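Local coordinates for protein beta-Ala-His dipeptidase (Homo sapiens, PDB 3DLJ) that hydrolyses Xaa-His dipeptides, above all carnosine and anserine, as a secreted zinc-dependent homodimeric metallopeptidase of the M20 family, at residues L31-Q43 and E51-L63. Residues are numbered along the deposited sequence; the frame is centred on the assembly and turned at random.
Sequences LKEWVAIESDSVQ and ELFRMMAVAADTL
S39 and L52 bring the two backbones together, their CA atoms 4.0 Å apart, where the loop that follows the helix carrying W34 runs along the E51-M55 part of the partner helix. The helical pieces themselves stand farther off: their axes approach to 11.6 Å and run roughly antiparallel, at 150°. Two successive inverse gamma turns, centred on E38 and S39, shape the linker, and no hydrogen bond joins the segments.

W34 bridges the wider gap as a knob among M55, V58, A59 and T62. With CG anti to the carbonyl carbon (chi1 -77°), the indole reaches the partner helix. The M55 methyl CE sits over one indole face in a CH-pi contact, 3.9 Å from the centroid of the five-membered ring, while SD makes a more oblique Met-aromatic approach. V58 CG1 comes to 3.5 Å from W34 NE1. At the ring edge T62 presents CB and OG1; that hydroxyl donates to V58 O, which also accepts from T62 N on the opposite face of its carbonyl plane.

These two consecutive helices, joined by a loop, belong to the catalytic half of the M20 fold, whose mixed sheet and helix 141-160 also pack against them: L149 touches W34, and I92 of strand 91-96 touches A59.

I37 CG2 rests 3.2 Å from E51 O, and its CD1 meets V58 CG2 tip to tip. The guanidinium of R54 lays a face over I37 CD1; within the same helix, its NH1 donates in plane to the syn lone pair of E51 OE1, a nearly straight hydrogen bond (3.1 Å, 169°) that forms part of a salt bridge.

L52 spreads its two methyls along the loop, CD1 against S39 CB and CD2 3.5 Å from S41 CB. S39 OG bonds to L111 O and K145 NZ, whereas S41 OG bonds to D112, the active-site aspartate by similarity, and S41 also touches the zinc ligand E178.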
# COMPACT_ATOMS: atom_id res chain seq x y z
N LEU A 31 2.06 -19.75 -2.76
CA LEU A 31 2.04 -18.58 -1.91
C LEU A 31 2.78 -18.82 -0.58
O LEU A 31 3.53 -17.96 -0.14
CB LEU A 31 0.60 -18.08 -1.70
CG LEU A 31 0.43 -16.84 -0.81
CD1 LEU A 31 1.24 -15.66 -1.34
CD2 LEU A 31 -1.07 -16.47 -0.66
N LYS A 32 2.55 -19.97 0.04
CA LYS A 32 3.27 -20.39 1.25
C LYS A 32 4.80 -20.32 1.04
O LYS A 32 5.52 -19.80 1.90
CB LYS A 32 2.84 -21.82 1.65
CG LYS A 32 3.47 -22.34 2.94
CD LYS A 32 2.78 -23.64 3.40
CE LYS A 32 2.94 -23.87 4.92
NZ LYS A 32 4.19 -24.62 5.23
N GLU A 33 5.26 -20.81 -0.11
CA GLU A 33 6.68 -20.77 -0.48
C GLU A 33 7.18 -19.37 -0.74
O GLU A 33 8.31 -19.05 -0.38
CB GLU A 33 6.95 -21.64 -1.70
CG GLU A 33 6.82 -23.13 -1.44
CD GLU A 33 6.72 -23.95 -2.72
OE1 GLU A 33 6.45 -25.16 -2.61
OE2 GLU A 33 6.89 -23.39 -3.84
N TRP A 34 6.38 -18.51 -1.37
CA TRP A 34 6.83 -17.13 -1.60
C TRP A 34 6.87 -16.30 -0.30
O TRP A 34 7.77 -15.52 -0.11
CB TRP A 34 6.01 -16.42 -2.70
CG TRP A 34 6.38 -16.82 -4.11
CD1 TRP A 34 6.87 -18.02 -4.52
CD2 TRP A 34 6.20 -16.03 -5.30
NE1 TRP A 34 7.04 -18.02 -5.89
CE2 TRP A 34 6.64 -16.81 -6.39
CE3 TRP A 34 5.72 -14.73 -5.55
CZ2 TRP A 34 6.63 -16.34 -7.71
CZ3 TRP A 34 5.71 -14.26 -6.87
CH2 TRP A 34 6.16 -15.07 -7.93
N VAL A 35 5.89 -16.51 0.58
CA VAL A 35 5.81 -15.87 1.89
C VAL A 35 6.99 -16.24 2.83
O VAL A 35 7.44 -15.41 3.62
CB VAL A 35 4.41 -16.19 2.57
CG1 VAL A 35 4.48 -16.02 4.10
CG2 VAL A 35 3.30 -15.32 1.95
N ALA A 36 7.47 -17.48 2.72
CA ALA A 36 8.59 -17.97 3.49
C ALA A 36 9.95 -17.34 3.11
O ALA A 36 10.92 -17.44 3.86
CB ALA A 36 8.65 -19.50 3.41
N ILE A 37 10.00 -16.67 1.96
CA ILE A 37 11.17 -15.90 1.57
C ILE A 37 11.05 -14.53 2.26
O ILE A 37 10.17 -13.75 1.93
CB ILE A 37 11.31 -15.76 0.05
CG1 ILE A 37 11.29 -17.16 -0.61
CG2 ILE A 37 12.60 -14.98 -0.31
CD1 ILE A 37 11.24 -17.17 -2.12
N GLU A 38 11.92 -14.26 3.22
CA GLU A 38 11.77 -13.10 4.08
C GLU A 38 12.29 -11.83 3.41
O GLU A 38 13.31 -11.26 3.81
CB GLU A 38 12.44 -13.39 5.42
CG GLU A 38 11.82 -14.65 6.03
CD GLU A 38 12.29 -14.94 7.44
OE1 GLU A 38 12.86 -14.03 8.08
OE2 GLU A 38 12.07 -16.08 7.91
N SER A 39 11.54 -11.39 2.39
CA SER A 39 11.96 -10.31 1.47
C SER A 39 11.75 -8.90 2.04
O SER A 39 11.19 -8.01 1.40
CB SER A 39 11.27 -10.48 0.11
OG SER A 39 9.87 -10.67 0.28
N ASP A 40 12.27 -8.71 3.24
CA ASP A 40 12.08 -7.48 4.01
C ASP A 40 13.01 -6.37 3.46
O ASP A 40 14.24 -6.47 3.58
CB ASP A 40 12.35 -7.84 5.47
CG ASP A 40 12.24 -6.67 6.44
OD1 ASP A 40 12.33 -5.51 6.03
OD2 ASP A 40 12.08 -6.96 7.65
N SER A 41 12.43 -5.35 2.84
CA SER A 41 13.19 -4.24 2.24
C SER A 41 13.48 -3.07 3.18
O SER A 41 14.25 -2.18 2.84
CB SER A 41 12.45 -3.68 1.03
OG SER A 41 11.19 -3.14 1.42
N VAL A 42 12.85 -3.08 4.35
CA VAL A 42 12.83 -1.91 5.23
C VAL A 42 14.02 -1.97 6.21
O VAL A 42 14.59 -0.94 6.55
CB VAL A 42 11.44 -1.76 5.96
CG1 VAL A 42 11.48 -0.73 7.10
CG2 VAL A 42 10.34 -1.39 4.97
N GLN A 43 14.39 -3.18 6.64
CA GLN A 43 15.56 -3.40 7.49
C GLN A 43 16.86 -3.37 6.66
O GLN A 43 17.02 -4.15 5.71
CB GLN A 43 15.44 -4.69 8.33
CG GLN A 43 14.25 -4.67 9.33
CD GLN A 43 14.25 -5.86 10.31
OE1 GLN A 43 15.07 -5.94 11.24
NE2 GLN A 43 13.31 -6.80 10.11
N GLU A 51 17.70 -12.08 0.96
CA GLU A 51 16.41 -12.77 0.80
C GLU A 51 15.49 -12.04 -0.18
O GLU A 51 14.68 -12.64 -0.88
CB GLU A 51 15.72 -12.92 2.15
CG GLU A 51 16.23 -14.07 2.97
CD GLU A 51 16.20 -15.37 2.20
OE1 GLU A 51 15.10 -15.96 2.09
OE2 GLU A 51 17.27 -15.80 1.70
N LEU A 52 15.65 -10.74 -0.25
CA LEU A 52 14.92 -9.94 -1.21
C LEU A 52 15.41 -10.19 -2.63
O LEU A 52 14.60 -10.25 -3.54
CB LEU A 52 15.03 -8.47 -0.81
CG LEU A 52 14.26 -7.39 -1.55
CD1 LEU A 52 12.80 -7.75 -1.91
CD2 LEU A 52 14.36 -6.11 -0.71
N PHE A 53 16.72 -10.35 -2.81
CA PHE A 53 17.30 -10.67 -4.12
C PHE A 53 16.89 -12.07 -4.59
O PHE A 53 16.69 -12.29 -5.78
CB PHE A 53 18.84 -10.60 -4.07
CG PHE A 53 19.41 -9.24 -4.42
CD1 PHE A 53 19.39 -8.20 -3.49
CD2 PHE A 53 19.99 -9.02 -5.67
CE1 PHE A 53 19.92 -6.95 -3.81
CE2 PHE A 53 20.53 -7.79 -6.00
CZ PHE A 53 20.50 -6.75 -5.08
N ARG A 54 16.81 -13.01 -3.65
CA ARG A 54 16.40 -14.37 -3.95
C ARG A 54 14.95 -14.42 -4.41
O ARG A 54 14.62 -15.16 -5.32
CB ARG A 54 16.59 -15.29 -2.76
CG ARG A 54 16.50 -16.74 -3.16
CD ARG A 54 16.95 -17.65 -2.06
NE ARG A 54 16.01 -17.61 -0.96
CZ ARG A 54 14.96 -18.41 -0.83
NH1 ARG A 54 14.18 -18.27 0.23
NH2 ARG A 54 14.68 -19.34 -1.75
N MET A 55 14.10 -13.61 -3.77
CA MET A 55 12.70 -13.40 -4.14
C MET A 55 12.54 -12.95 -5.59
O MET A 55 11.78 -13.53 -6.35
CB MET A 55 12.04 -12.38 -3.18
CG MET A 55 10.52 -12.19 -3.35
SD MET A 55 9.47 -13.60 -2.91
CE MET A 55 9.37 -14.52 -4.49
N MET A 56 13.25 -11.88 -5.97
CA MET A 56 13.23 -11.40 -7.35
C MET A 56 13.69 -12.48 -8.31
O MET A 56 13.15 -12.59 -9.41
CB MET A 56 14.08 -10.13 -7.49
CG MET A 56 13.64 -9.00 -6.52
SD MET A 56 11.85 -8.76 -6.52
CE MET A 56 11.62 -7.95 -8.10
N ALA A 57 14.68 -13.28 -7.90
CA ALA A 57 15.18 -14.39 -8.73
C ALA A 57 14.16 -15.52 -8.90
O ALA A 57 14.00 -16.08 -9.99
CB ALA A 57 16.50 -14.92 -8.17
N VAL A 58 13.45 -15.84 -7.81
CA VAL A 58 12.38 -16.85 -7.84
C VAL A 58 11.21 -16.44 -8.76
O VAL A 58 10.70 -17.26 -9.55
CB VAL A 58 11.88 -17.17 -6.40
CG1 VAL A 58 10.54 -17.97 -6.43
CG2 VAL A 58 12.95 -17.94 -5.63
N ALA A 59 10.82 -15.16 -8.66
CA ALA A 59 9.83 -14.54 -9.55
C ALA A 59 10.28 -14.46 -11.03
O ALA A 59 9.48 -14.74 -11.92
CB ALA A 59 9.45 -13.15 -9.03
N ALA A 60 11.54 -14.09 -11.28
CA ALA A 60 12.08 -14.05 -12.65
C ALA A 60 12.01 -15.43 -13.27
O ALA A 60 11.67 -15.56 -14.45
CB ALA A 60 13.51 -13.57 -12.65
N ASP A 61 12.32 -16.45 -12.47
CA ASP A 61 12.29 -17.84 -12.96
C ASP A 61 10.88 -18.31 -13.22
O ASP A 61 10.62 -19.00 -14.20
CB ASP A 61 13.02 -18.82 -12.04
CG ASP A 61 13.02 -20.24 -12.61
OD1 ASP A 61 13.45 -20.41 -13.79
OD2 ASP A 61 12.57 -21.17 -11.90
N THR A 62 9.96 -17.92 -12.34
CA THR A 62 8.55 -18.25 -12.50
C THR A 62 7.98 -17.72 -13.81
O THR A 62 7.28 -18.43 -14.51
CB THR A 62 7.71 -17.73 -11.30
OG1 THR A 62 8.05 -18.50 -10.16
CG2 THR A 62 6.20 -17.88 -11.56
N LEU A 63 8.30 -16.47 -14.13
CA LEU A 63 7.83 -15.82 -15.36
C LEU A 63 8.43 -16.43 -16.62
O LEU A 63 7.72 -16.62 -17.59
CB LEU A 63 8.10 -14.30 -15.32
CG LEU A 63 7.31 -13.54 -14.25
CD1 LEU A 63 7.59 -12.04 -14.30
CD2 LEU A 63 5.82 -13.83 -14.33